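Local coordinates for sugar ABC transporter (Sugar-binding protein) (Bacillus halodurans, PDB 4YO7) that binds myo-inositol between its two lobes and probably serves as the solute-binding component of a sugar ABC transporter, at residues D117-V122 / I129-R134; A142-G147 / V292-Q297; I79-Q84 / E95-R100; I48-S53 / D64-E69; I171-G176 / E188-I193. All coordinates share one frame; numbering follows the deposited sequence. Where two conformers were deposited one is given.

Interaction 1: D117-V122 / I129-R134. With INS (1,2,3,4,5,6-hexahydroxy-cyclohexane), chain F.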
# COMPACT_ATOMS: atom_id res chain seq x y z
N ASP A 117 -5.26 -1.95 -19.44
CA ASP A 117 -4.82 -2.72 -20.59
C ASP A 117 -4.44 -4.16 -20.22
O ASP A 117 -4.73 -5.11 -20.97
CB ASP A 117 -3.63 -2.04 -21.26
CG ASP A 117 -3.97 -0.65 -21.77
OD1 ASP A 117 -5.08 -0.45 -22.28
OD2 ASP A 117 -3.11 0.23 -21.65
N ILE A 118 -3.79 -4.32 -19.07
CA ILE A 118 -3.42 -5.63 -18.57
C ILE A 118 -4.66 -6.48 -18.31
O ILE A 118 -4.74 -7.62 -18.77
CB ILE A 118 -2.58 -5.50 -17.27
CG1 ILE A 118 -1.18 -4.99 -17.62
CG2 ILE A 118 -2.52 -6.83 -16.51
CD1 ILE A 118 -0.31 -4.64 -16.41
N VAL A 119 -5.63 -5.96 -17.56
CA VAL A 119 -6.84 -6.73 -17.30
C VAL A 119 -7.60 -7.06 -18.59
O VAL A 119 -8.07 -8.19 -18.76
CB VAL A 119 -7.75 -5.98 -16.30
CG1 VAL A 119 -9.07 -6.69 -16.12
CG2 VAL A 119 -7.07 -5.88 -14.97
N ASN A 120 -7.68 -6.11 -19.51
CA ASN A 120 -8.34 -6.38 -20.78
C ASN A 120 -7.69 -7.53 -21.54
O ASN A 120 -8.38 -8.42 -22.06
CB ASN A 120 -8.34 -5.14 -21.67
CG ASN A 120 -9.32 -4.08 -21.19
OD1 ASN A 120 -10.31 -4.40 -20.53
ND2 ASN A 120 -9.06 -2.83 -21.55
N MSE A 121 -6.36 -7.52 -21.57
CA MSE A 121 -5.60 -8.53 -22.29
C MSE A 121 -5.75 -9.91 -21.67
O MSE A 121 -5.95 -10.91 -22.39
CB MSE A 121 -4.13 -8.09 -22.31
CG MSE A 121 -3.24 -8.99 -23.07
SE MSE A 121 -1.47 -8.17 -23.20
CE MSE A 121 -0.95 -7.86 -21.36
N VAL A 122 -5.68 -9.99 -20.33
CA VAL A 122 -5.75 -11.26 -19.66
C VAL A 122 -7.20 -11.76 -19.76
O VAL A 122 -7.40 -12.94 -19.99
CB VAL A 122 -5.26 -11.15 -18.19
CG1 VAL A 122 -5.38 -12.47 -17.46
CG2 VAL A 122 -3.83 -10.73 -18.19
N ILE A 129 -7.50 -13.36 -13.51
CA ILE A 129 -6.53 -12.38 -13.04
C ILE A 129 -6.97 -11.80 -11.68
O ILE A 129 -8.09 -11.26 -11.52
CB ILE A 129 -6.32 -11.27 -14.06
CG1 ILE A 129 -5.31 -10.24 -13.48
CG2 ILE A 129 -7.63 -10.65 -14.53
CD1 ILE A 129 -4.65 -9.43 -14.48
N ILE A 130 -6.09 -11.98 -10.72
CA ILE A 130 -6.29 -11.53 -9.36
C ILE A 130 -5.47 -10.25 -9.21
O ILE A 130 -4.28 -10.25 -9.49
CB ILE A 130 -5.80 -12.57 -8.32
CG1 ILE A 130 -6.47 -13.96 -8.49
CG2 ILE A 130 -5.97 -12.04 -6.88
CD1 ILE A 130 -7.87 -14.02 -9.02
N ILE A 131 -6.10 -9.17 -8.76
CA ILE A 131 -5.39 -7.91 -8.50
C ILE A 131 -5.10 -7.82 -7.00
O ILE A 131 -5.98 -7.98 -6.16
CB ILE A 131 -6.21 -6.70 -8.97
CG1 ILE A 131 -6.50 -6.78 -10.48
CG2 ILE A 131 -5.53 -5.36 -8.57
CD1 ILE A 131 -5.30 -6.71 -11.37
N ALA A 132 -3.83 -7.60 -6.67
CA ALA A 132 -3.42 -7.51 -5.29
C ALA A 132 -2.92 -6.12 -4.93
O ALA A 132 -2.10 -5.54 -5.65
CB ALA A 132 -2.33 -8.53 -5.00
N ASN A 133 -3.46 -5.62 -3.80
CA ASN A 133 -3.01 -4.46 -3.05
C ASN A 133 -3.20 -3.08 -3.68
O ASN A 133 -3.51 -2.15 -2.97
CB ASN A 133 -1.54 -4.67 -2.67
CG ASN A 133 -0.88 -3.42 -2.14
OD1 ASN A 133 -0.27 -2.68 -2.91
ND2 ASN A 133 -0.98 -3.18 -0.84
N ARG A 134 -3.01 -2.94 -4.99
CA ARG A 134 -3.29 -1.68 -5.68
C ARG A 134 -4.49 -1.81 -6.60
O ARG A 134 -4.49 -2.62 -7.51
CB ARG A 134 -2.08 -1.21 -6.48
CG ARG A 134 -0.86 -0.97 -5.66
CD ARG A 134 0.29 -0.65 -6.57
NE ARG A 134 1.52 -0.29 -5.87
CZ ARG A 134 2.62 0.13 -6.49
NH1 ARG A 134 2.66 0.22 -7.82
NH2 ARG A 134 3.68 0.48 -5.79
C1 INS F . 2.95 0.77 -2.04
C2 INS F . 3.82 0.95 -0.80
C3 INS F . 3.00 1.65 0.28
C4 INS F . 1.75 0.84 0.65
C5 INS F . 0.90 0.62 -0.62
C6 INS F . 1.73 -0.07 -1.69
O1 INS F . 3.69 0.08 -3.09
O2 INS F . 4.21 -0.34 -0.35
O3 INS F . 3.88 1.81 1.43
O4 INS F . 0.95 1.58 1.58
O5 INS F . -0.20 -0.24 -0.28
O6 INS F . 0.89 -0.19 -2.91

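Interaction 2: A142-G147 / V292-Q297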
# COMPACT_ATOMS: atom_id res chain seq x y z
N ALA A 142 -11.53 -7.32 -13.33
CA ALA A 142 -10.64 -8.40 -12.97
C ALA A 142 -11.43 -9.52 -12.32
O ALA A 142 -12.61 -9.37 -12.05
CB ALA A 142 -9.54 -7.91 -12.02
N THR A 143 -10.80 -10.67 -12.08
CA THR A 143 -11.51 -11.81 -11.51
C THR A 143 -11.77 -11.62 -10.01
O THR A 143 -12.80 -12.01 -9.50
CB THR A 143 -10.75 -13.10 -11.72
OG1 THR A 143 -10.36 -13.15 -13.09
CG2 THR A 143 -11.60 -14.32 -11.39
N ALA A 144 -10.81 -11.00 -9.33
CA ALA A 144 -10.98 -10.64 -7.93
C ALA A 144 -9.95 -9.61 -7.53
O ALA A 144 -8.91 -9.51 -8.17
CB ALA A 144 -10.87 -11.88 -7.02
N PHE A 145 -10.26 -8.87 -6.47
CA PHE A 145 -9.34 -7.92 -5.83
C PHE A 145 -9.09 -8.36 -4.40
O PHE A 145 -10.04 -8.69 -3.68
CB PHE A 145 -9.90 -6.48 -5.83
CG PHE A 145 -9.00 -5.51 -5.13
CD1 PHE A 145 -7.82 -5.09 -5.74
CD2 PHE A 145 -9.30 -5.03 -3.86
CE1 PHE A 145 -6.97 -4.22 -5.09
CE2 PHE A 145 -8.44 -4.12 -3.22
CZ PHE A 145 -7.28 -3.72 -3.84
N VAL A 146 -7.82 -8.38 -4.02
CA VAL A 146 -7.39 -8.67 -2.65
C VAL A 146 -6.56 -7.49 -2.16
O VAL A 146 -5.50 -7.21 -2.70
CB VAL A 146 -6.55 -9.97 -2.58
CG1 VAL A 146 -6.11 -10.21 -1.16
CG2 VAL A 146 -7.37 -11.15 -3.08
N GLY A 147 -7.07 -6.80 -1.16
CA GLY A 147 -6.40 -5.61 -0.66
C GLY A 147 -7.23 -4.90 0.37
O GLY A 147 -8.07 -5.50 1.00
N VAL A 292 -2.61 -15.50 -3.10
CA VAL A 292 -2.22 -16.83 -3.54
C VAL A 292 -3.37 -17.85 -3.42
O VAL A 292 -3.61 -18.63 -4.34
CB VAL A 292 -0.98 -17.33 -2.78
CG1 VAL A 292 -0.70 -18.79 -3.09
CG2 VAL A 292 0.20 -16.50 -3.20
N LYS A 293 -4.08 -17.82 -2.30
CA LYS A 293 -5.18 -18.75 -2.10
C LYS A 293 -6.27 -18.57 -3.14
O LYS A 293 -6.83 -19.54 -3.67
CB LYS A 293 -5.76 -18.59 -0.68
CG LYS A 293 -4.84 -19.04 0.42
CD LYS A 293 -5.48 -18.74 1.78
CE LYS A 293 -4.52 -18.90 2.94
NZ LYS A 293 -4.36 -20.32 3.33
N VAL A 294 -6.58 -17.31 -3.44
CA VAL A 294 -7.62 -16.99 -4.40
C VAL A 294 -7.19 -17.42 -5.81
O VAL A 294 -7.98 -17.96 -6.58
CB VAL A 294 -7.95 -15.50 -4.33
CG1 VAL A 294 -8.87 -15.07 -5.46
CG2 VAL A 294 -8.62 -15.21 -2.98
N ALA A 295 -5.93 -17.18 -6.14
CA ALA A 295 -5.40 -17.54 -7.44
C ALA A 295 -5.42 -19.05 -7.64
O ALA A 295 -5.79 -19.56 -8.70
CB ALA A 295 -3.97 -17.01 -7.60
N VAL A 296 -5.06 -19.78 -6.60
CA VAL A 296 -5.12 -21.23 -6.65
C VAL A 296 -6.57 -21.71 -6.87
O VAL A 296 -6.84 -22.60 -7.68
CB VAL A 296 -4.55 -21.86 -5.38
CG1 VAL A 296 -4.93 -23.32 -5.25
CG2 VAL A 296 -3.03 -21.73 -5.38
N GLN A 297 -7.52 -21.12 -6.14
CA GLN A 297 -8.90 -21.49 -6.32
C GLN A 297 -9.35 -21.25 -7.75
O GLN A 297 -10.06 -22.07 -8.32
CB GLN A 297 -9.83 -20.71 -5.37
CG GLN A 297 -9.71 -21.09 -3.92
CD GLN A 297 -10.57 -20.20 -3.03
OE1 GLN A 297 -10.69 -19.00 -3.28
NE2 GLN A 297 -11.19 -20.79 -2.02

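Interaction 3: I79-Q84 / E95-R100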
# COMPACT_ATOMS: atom_id res chain seq x y z
N ILE A 79 5.60 -18.40 -10.73
CA ILE A 79 6.61 -17.53 -11.32
C ILE A 79 6.47 -16.18 -10.65
O ILE A 79 5.50 -15.48 -10.88
CB ILE A 79 6.43 -17.36 -12.84
CG1 ILE A 79 6.46 -18.73 -13.54
CG2 ILE A 79 7.53 -16.48 -13.41
CD1 ILE A 79 5.94 -18.67 -14.95
N PHE A 80 7.44 -15.84 -9.79
CA PHE A 80 7.40 -14.57 -9.05
C PHE A 80 8.27 -13.55 -9.75
O PHE A 80 9.50 -13.58 -9.62
CB PHE A 80 7.85 -14.77 -7.59
CG PHE A 80 6.80 -15.37 -6.72
CD1 PHE A 80 6.88 -16.70 -6.33
CD2 PHE A 80 5.68 -14.61 -6.33
CE1 PHE A 80 5.90 -17.26 -5.54
CE2 PHE A 80 4.69 -15.19 -5.53
CZ PHE A 80 4.82 -16.52 -5.15
N SER A 81 7.63 -12.64 -10.46
CA SER A 81 8.31 -11.61 -11.24
C SER A 81 8.14 -10.24 -10.61
O SER A 81 7.18 -9.99 -9.89
CB SER A 81 7.76 -11.57 -12.68
OG SER A 81 7.97 -12.82 -13.32
N ASP A 82 9.10 -9.37 -10.89
CA ASP A 82 9.20 -8.03 -10.32
C ASP A 82 9.26 -7.03 -11.48
O ASP A 82 10.17 -7.09 -12.30
CB ASP A 82 10.46 -7.94 -9.44
CG ASP A 82 10.72 -6.56 -8.87
OD1 ASP A 82 9.94 -5.61 -9.07
OD2 ASP A 82 11.76 -6.45 -8.18
N ALA A 83 8.29 -6.13 -11.55
CA ALA A 83 8.21 -5.17 -12.65
C ALA A 83 9.17 -4.00 -12.50
O ALA A 83 9.35 -3.24 -13.44
CB ALA A 83 6.80 -4.64 -12.80
N GLN A 84 9.77 -3.86 -11.31
CA GLN A 84 10.74 -2.78 -11.03
C GLN A 84 10.19 -1.39 -11.38
O GLN A 84 10.87 -0.56 -12.00
CB GLN A 84 12.05 -3.05 -11.78
CG GLN A 84 12.68 -4.35 -11.35
CD GLN A 84 13.95 -4.70 -12.15
OE1 GLN A 84 13.89 -4.95 -13.35
NE2 GLN A 84 15.07 -4.71 -11.49
N GLU A 95 2.25 -10.61 -20.71
CA GLU A 95 2.19 -11.22 -22.04
C GLU A 95 2.87 -12.60 -22.07
O GLU A 95 2.40 -13.51 -22.74
CB GLU A 95 2.83 -10.29 -23.07
CG GLU A 95 1.97 -9.06 -23.37
CD GLU A 95 2.71 -7.99 -24.18
OE1 GLU A 95 3.92 -8.14 -24.42
OE2 GLU A 95 2.07 -7.00 -24.57
N ASN A 96 3.98 -12.72 -21.37
CA ASN A 96 4.67 -14.00 -21.23
C ASN A 96 3.82 -15.02 -20.50
O ASN A 96 3.72 -16.17 -20.92
CB ASN A 96 6.02 -13.81 -20.52
CG ASN A 96 6.79 -15.11 -20.37
OD1 ASN A 96 6.73 -15.74 -19.33
ND2 ASN A 96 7.49 -15.52 -21.40
N PHE A 97 3.18 -14.60 -19.42
CA PHE A 97 2.27 -15.50 -18.71
C PHE A 97 1.13 -15.98 -19.61
O PHE A 97 0.77 -17.14 -19.57
CB PHE A 97 1.68 -14.83 -17.47
CG PHE A 97 2.68 -14.41 -16.43
CD1 PHE A 97 3.91 -15.02 -16.27
CD2 PHE A 97 2.32 -13.40 -15.53
CE1 PHE A 97 4.79 -14.59 -15.27
CE2 PHE A 97 3.18 -12.99 -14.56
CZ PHE A 97 4.41 -13.58 -14.42
N ILE A 98 0.56 -15.09 -20.43
CA ILE A 98 -0.48 -15.48 -21.37
C ILE A 98 0.07 -16.47 -22.39
O ILE A 98 -0.55 -17.49 -22.65
CB ILE A 98 -1.05 -14.26 -22.08
CG1 ILE A 98 -1.83 -13.42 -21.08
CG2 ILE A 98 -1.94 -14.69 -23.24
CD1 ILE A 98 -2.24 -12.05 -21.60
N SER A 99 1.25 -16.19 -22.92
CA SER A 99 1.79 -17.05 -23.96
C SER A 99 2.15 -18.46 -23.45
O SER A 99 2.11 -19.42 -24.23
CB SER A 99 2.99 -16.41 -24.62
OG SER A 99 4.17 -16.46 -23.85
N ARG A 100 2.49 -18.55 -22.17
CA ARG A 100 2.76 -19.81 -21.49
C ARG A 100 1.49 -20.58 -21.15
O ARG A 100 1.54 -21.76 -20.79
CB ARG A 100 3.52 -19.56 -20.18
CG ARG A 100 4.97 -19.20 -20.28
CD ARG A 100 5.42 -18.75 -18.89
NE ARG A 100 6.87 -18.52 -18.79
CZ ARG A 100 7.74 -19.42 -18.36
NH1 ARG A 100 7.35 -20.62 -17.97
NH2 ARG A 100 9.04 -19.11 -18.32

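Interaction 4: I48-S53 / D64-E69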
# COMPACT_ATOMS: atom_id res chain seq x y z
N ILE A 48 1.03 -20.53 -11.77
CA ILE A 48 0.54 -19.20 -11.51
C ILE A 48 1.65 -18.20 -11.76
O ILE A 48 2.75 -18.35 -11.24
CB ILE A 48 -0.00 -19.07 -10.08
CG1 ILE A 48 -1.30 -19.87 -9.97
CG2 ILE A 48 -0.27 -17.60 -9.71
CD1 ILE A 48 -1.87 -20.00 -8.57
N GLY A 49 1.34 -17.17 -12.55
CA GLY A 49 2.29 -16.10 -12.83
C GLY A 49 1.98 -14.91 -11.95
O GLY A 49 0.85 -14.50 -11.88
N VAL A 50 2.99 -14.36 -11.29
CA VAL A 50 2.83 -13.21 -10.41
C VAL A 50 3.73 -12.08 -10.87
O VAL A 50 4.91 -12.31 -11.13
CB VAL A 50 3.20 -13.58 -8.97
CG1 VAL A 50 2.98 -12.42 -7.99
CG2 VAL A 50 2.38 -14.78 -8.56
N SER A 51 3.18 -10.88 -10.98
CA SER A 51 3.98 -9.70 -11.26
C SER A 51 3.72 -8.65 -10.19
O SER A 51 2.65 -8.04 -10.18
CB SER A 51 3.69 -9.13 -12.64
OG SER A 51 4.41 -7.91 -12.87
N ILE A 52 4.70 -8.46 -9.31
CA ILE A 52 4.59 -7.46 -8.27
C ILE A 52 5.19 -6.16 -8.81
O ILE A 52 6.12 -6.21 -9.60
CB ILE A 52 5.27 -7.92 -6.96
CG1 ILE A 52 4.82 -7.06 -5.77
CG2 ILE A 52 6.80 -7.95 -7.09
CD1 ILE A 52 5.10 -7.71 -4.43
N SER A 53 4.64 -5.01 -8.45
CA SER A 53 5.14 -3.74 -9.00
C SER A 53 6.62 -3.50 -8.71
O SER A 53 7.35 -3.05 -9.58
CB SER A 53 4.32 -2.54 -8.49
OG SER A 53 4.44 -2.39 -7.09
N ASP A 64 6.97 -11.91 0.44
CA ASP A 64 7.44 -13.02 1.28
C ASP A 64 6.26 -13.87 1.73
O ASP A 64 6.36 -15.11 1.80
CB ASP A 64 8.20 -12.50 2.51
CG ASP A 64 9.58 -11.93 2.16
OD1 ASP A 64 10.07 -12.15 1.03
OD2 ASP A 64 10.18 -11.27 3.04
N ALA A 65 5.14 -13.22 2.02
CA ALA A 65 3.93 -13.95 2.43
C ALA A 65 3.35 -14.76 1.26
O ALA A 65 2.86 -15.88 1.48
CB ALA A 65 2.88 -13.00 2.98
N MSE A 66 3.42 -14.23 0.04
CA MSE A 66 2.98 -14.98 -1.15
C MSE A 66 3.84 -16.22 -1.33
O MSE A 66 3.33 -17.31 -1.58
CB MSE A 66 3.00 -14.11 -2.43
CG MSE A 66 2.03 -12.99 -2.35
SE MSE A 66 1.81 -12.15 -4.11
CE MSE A 66 3.50 -11.30 -4.30
N LYS A 67 5.15 -16.06 -1.19
CA LYS A 67 6.05 -17.19 -1.38
C LYS A 67 5.84 -18.26 -0.30
O LYS A 67 5.87 -19.46 -0.58
CB LYS A 67 7.51 -16.71 -1.38
CG LYS A 67 7.83 -15.88 -2.61
CD LYS A 67 9.31 -15.51 -2.67
CE LYS A 67 9.65 -14.82 -3.98
NZ LYS A 67 11.12 -14.54 -4.13
N GLU A 68 5.61 -17.84 0.94
CA GLU A 68 5.35 -18.79 2.01
C GLU A 68 4.06 -19.58 1.77
O GLU A 68 4.01 -20.81 1.97
CB GLU A 68 5.26 -18.06 3.36
CG GLU A 68 6.60 -17.68 3.96
CD GLU A 68 7.10 -18.67 5.01
OE1 GLU A 68 6.35 -19.58 5.41
OE2 GLU A 68 8.27 -18.52 5.44
N GLU A 69 3.01 -18.89 1.33
CA GLU A 69 1.74 -19.56 1.06
C GLU A 69 1.86 -20.49 -0.15
O GLU A 69 1.30 -21.58 -0.15
CB GLU A 69 0.63 -18.53 0.87
CG GLU A 69 -0.74 -19.12 0.62
CD GLU A 69 -1.27 -19.94 1.77
OE1 GLU A 69 -1.04 -19.57 2.94
OE2 GLU A 69 -1.96 -20.95 1.50

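Interaction 5: I171-G176 / E188-I193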
# COMPACT_ATOMS: atom_id res chain seq x y z
N ILE A 171 -1.72 21.55 8.75
CA ILE A 171 -1.39 20.19 8.33
C ILE A 171 -0.54 20.24 7.07
O ILE A 171 -0.86 20.97 6.14
CB ILE A 171 -2.67 19.39 8.06
CG1 ILE A 171 -3.66 19.52 9.23
CG2 ILE A 171 -2.33 17.93 7.79
CD1 ILE A 171 -3.10 19.06 10.55
N ALA A 172 0.54 19.46 7.04
CA ALA A 172 1.34 19.23 5.84
C ALA A 172 1.12 17.78 5.41
O ALA A 172 1.36 16.86 6.19
CB ALA A 172 2.82 19.49 6.12
N ILE A 173 0.61 17.59 4.19
CA ILE A 173 0.31 16.26 3.67
C ILE A 173 1.39 15.82 2.69
O ILE A 173 1.67 16.54 1.73
CB ILE A 173 -1.06 16.22 2.95
CG1 ILE A 173 -2.19 16.44 3.97
CG2 ILE A 173 -1.28 14.88 2.24
CD1 ILE A 173 -3.57 16.54 3.35
N MSE A 174 1.98 14.65 2.94
CA MSE A 174 2.91 14.02 1.99
C MSE A 174 2.16 13.00 1.15
O MSE A 174 1.80 11.92 1.61
CB MSE A 174 4.09 13.35 2.70
CG MSE A 174 4.92 14.33 3.46
SE MSE A 174 6.55 13.43 4.09
CE MSE A 174 7.59 15.04 4.44
N ASP A 175 1.93 13.39 -0.10
CA ASP A 175 1.42 12.48 -1.12
C ASP A 175 2.43 11.40 -1.45
O ASP A 175 3.66 11.65 -1.53
CB ASP A 175 1.07 13.21 -2.44
CG ASP A 175 -0.29 13.88 -2.43
OD1 ASP A 175 -1.31 13.29 -1.95
OD2 ASP A 175 -0.36 15.01 -2.97
N GLY A 176 1.93 10.20 -1.67
CA GLY A 176 2.73 9.14 -2.22
C GLY A 176 2.90 9.28 -3.73
O GLY A 176 2.85 10.41 -4.28
N GLU A 188 -7.43 11.97 -0.04
CA GLU A 188 -8.84 12.36 -0.04
C GLU A 188 -9.46 12.09 1.34
O GLU A 188 -10.22 12.94 1.86
CB GLU A 188 -9.63 11.65 -1.15
CG GLU A 188 -11.14 11.87 -1.06
CD GLU A 188 -11.57 13.31 -1.33
OE1 GLU A 188 -10.75 14.11 -1.86
OE2 GLU A 188 -12.74 13.64 -1.02
N GLY A 189 -9.12 10.97 1.95
CA GLY A 189 -9.62 10.66 3.28
C GLY A 189 -9.10 11.67 4.29
O GLY A 189 -9.84 12.14 5.15
N ASN A 190 -7.81 12.01 4.18
CA ASN A 190 -7.26 13.05 5.05
C ASN A 190 -8.08 14.34 4.91
O ASN A 190 -8.50 14.96 5.89
CB ASN A 190 -5.82 13.40 4.71
CG ASN A 190 -4.83 12.30 5.03
OD1 ASN A 190 -5.08 11.36 5.81
ND2 ASN A 190 -3.66 12.44 4.46
N LYS A 191 -8.29 14.76 3.66
CA LYS A 191 -8.98 16.02 3.42
C LYS A 191 -10.44 16.01 3.85
O LYS A 191 -10.99 17.05 4.21
CB LYS A 191 -8.86 16.42 1.95
CG LYS A 191 -7.43 16.80 1.60
CD LYS A 191 -7.28 17.41 0.22
CE LYS A 191 -5.85 17.86 -0.04
NZ LYS A 191 -5.72 18.63 -1.32
N GLN A 192 -11.08 14.85 3.82
CA GLN A 192 -12.48 14.77 4.26
C GLN A 192 -12.56 15.05 5.76
O GLN A 192 -13.53 15.70 6.21
CB GLN A 192 -13.09 13.42 3.92
CG GLN A 192 -13.50 13.34 2.43
CD GLN A 192 -14.16 12.03 2.06
OE1 GLN A 192 -14.53 11.23 2.92
NE2 GLN A 192 -14.35 11.81 0.75
N ILE A 193 -11.56 14.61 6.52
CA ILE A 193 -11.55 14.87 7.96
C ILE A 193 -11.19 16.34 8.18
O ILE A 193 -11.76 17.02 9.04
CB ILE A 193 -10.54 13.98 8.73
CG1 ILE A 193 -10.88 12.49 8.60
CG2 ILE A 193 -10.44 14.41 10.21
CD1 ILE A 193 -12.29 12.09 9.06

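Interaction 1: D117-V122 / I129-R134
Ile129 of strand 129-132 packs against Ile118 and Val122 of helix 112-125 at the closing end of a beta-alpha-beta unit, whose short segments run antiparallel at 159° with axes 9.8 Å apart. The Ile129 CG1 branch stands anti to its backbone N (chi1 179°), which carries CD1 to the helix; there it meets Ile118 CG2 at 3.9 Å, the two side chains crossing at about a right angle. Val122 approaches more obliquely, laying CG1 against Ile129 CB at 3.7 Å. One step along the strand, Ile131 turns its CD1 end to Val119 CG2, again nearly perpendicular. All five side chains are buried, and no hydrogen bond links helix to strand here.

Further on, Asn133 and Arg134 line the myo-inositol pocket. Asn133 uses both ends of its amide, OD1 accepting from inositol O6 and ND2 giving a hydrogen bond to O5. Arg134, extended from CG to NE, offers NE to inositol O6 at 3.0 Å, while its NH1 bonds the Pro109 carbonyl oxygen outside the pocket. A leucine in place of Arg134 would probably leave inositol O1 without this charged donor and O6 with one bond fewer, weakening the grip on this edge of the ring. The bond from Arg134 NH2 to inositol O1 is 2.7 Å long and nearly straight at 171°, with O1 lying in the guanidinium plane.

Interaction 2: A142-G147 / V292-Q297
Ala144 and Val146 both point at Val294 of helix 284-299, and they account for the side-chain contact from this strand. Just before them, Thr143 takes part in joining the strand to its neighbour: its OG1 and backbone are hydrogen-bonded to Ile129. Ala144 follows with CB directed at the helix, 4.1 Å from Val294 CG1. That methyl stands anti to the backbone N of Val294 (chi1 171°), a setting that turns it to the alanine.

Phe145 has the opposite direction, its side chain leaving the helix for the other face of the sheet, where it touches Ile131. This alternation is that of a beta strand, and the strand is one of the parallel sheet in an alpha/beta lobe of the periplasmic binding protein fold; helix 284-299, whose segment 292-297 is separated from Gly147 by 144 residues, covers this face. Val146 points to the helix again, and its CG2 comes within 4.2 Å of Val294 CG2. The two branches of Val294 are thus divided between two strand residues two positions apart, with only 90 Å² buried in total. Thr290 and Ser291 of the same helix also touch Val146, while Val294 also touches Ile130 of the adjacent strand 129-132.

Interaction 3: I79-Q84 / E95-R100
Phe97 of helix 87-100 turns its ring edge to Ile79 and Ser81 of strand 76-82. With Ile79 CG1 anti to the carbonyl carbon (chi1 -57°), CG2 is left anti to the backbone N, where it lies 3.8 Å from Phe97 CE1. The approach is near the ring plane, and Ser81 OG takes a similar place beside Phe97 CZ at 3.8 Å. The phenyl group therefore enters the strand side by its rim, and Phe97 and Ile79 slide past each other in opposite directions.

Arg100 was modelled in two conformers, which makes its contact with Ile79 doubtful. In one of them the chain is extended from CG to NE, and Ile79 CD1 sits 3.6 Å above the guanidinium plane, offset toward its rim; Asn96 OD1 then accepts from Arg100 NE at 2.8 Å, close to that plane. Within this chain, strand 76-82 borders the parallel sheet of an alpha/beta lobe of the periplasmic binding protein fold, and this helix packs on one face while Phe80 points away to helix 57-70. An alanine at Phe97 would probably open a gap beside Ile79 CG2 and leave Ser81 OG without the ring edge beside it. No hydrogen bond crosses between the segments, which implies that shape and apolar burial, rather than polar pairing, hold the buried ring, with the arginine at the solvent-facing margin.

Interaction 4: I48-S53 / D64-E69
Val50 and Ile52 make a buried apolar contact with Met66, a selenomethionine in this crystal, inside the first beta-alpha-beta unit of the chain: strand 46-52, helix 57-70 and strand 76-82. The evidence is compact: Met66 is the only contributor from helix segment 64-69, and the surface buried on both sides together is 107 Å². The Met66 chain starts with CG anti to the carbonyl carbon (chi1 -64°) and runs on extended before bending at the selenium (chi3 -70°). That bend brings CE within reach of both strand partners, 3.9 Å from Val50 CG1 and the same distance from Ile52 CD1.

The approaches differ. Val50 and Met66 point at each other tip to tip, and the valine methyl also lies 4.1 Å from SE, whereas Ile52 comes in at a slant. With its CG1 anti to the backbone N (chi1 -164°), the branch carries CD1 out to Met66 CE. The intervening Ser51 points to the other side of the sheet, where its OG is hydrogen-bonded to Gln90 and Gln93 of helix 87-100. No hydrogen bond joins the two segments.

The neighbouring elements complete the packing: Phe80 of strand 76-82 touches both Val50 and Met66, Leu59 and Met62 earlier in helix 57-70 rest on Ile52, and Val292 of helix 284-299 covers Met66 from the adjoining helix.

Interaction 5: I171-G176 / E188-I193
Ile173 lies alongside Asn190, the two side chains sliding past each other in opposite directions from strand 169-175 and helix 181-195. Its CG1 branch lies anti to the carbonyl carbon (chi1 -67°) and is extended, which brings CD1 to within 4.1 Å of Asn190 CB. The second branch, CG2, faces the end of the asparagine side chain. An aliphatic surface is thus laid against the asparagine, with the backbones of Ile173 and Asn190 separated by 8.3 Å between their CA atoms.

Lys191 adds the methylenes at the border of the contact. Its CG lies 4.2 Å from Ile173 CD1, and the extended chain then carries NZ to Gln205 OE1, a hydrogen bond to the adjoining strand 200-207. Asp175 OD2 is 6.7 Å from Lys191 NZ, too far for the two charges to be in contact; its carboxylate is instead held by Thr187, Gln183 and Gln205. On the outer part of the helix, Gln192 NE2 donates to Glu188 OE2 at 3.0 Å, using the oxygen's anti lone pair.

Met174 points the other way, to helix 212-224, whereas Asn190 is also touched by Gln157 and Met158 of helix 150-164. With helices on both faces of a parallel sheet, this is the beta-alpha-beta packing of strand 169-175, helix 181-195 and strand 200-207 in the second lobe of a periplasmic binding protein fold.

In the fold
Interactions 1 to 4 share one parallel sheet and lie in the same lobe, while interaction 5 belongs to the other sheet, its centre about 28 Å from that of interaction 1. Strands 129-132 and 144-147 tie interactions 1 and 2 through a probable hydrogen bond from Asn133 N to Val146 O at 2.8 Å, and another, between Val50 N and Ile79 O, also 2.8 Å, joins interactions 3 and 4. A salt bridge of 3.1 Å between Lys293 NZ and Glu69 OE2 connects interactions 2 and 4. Interaction 1 supplies Asn133 and Arg134 to the inositol, which Arg186 and Asn236 also bind; the side chain of Asn190 in interaction 5 is about 12 Å from the ligand.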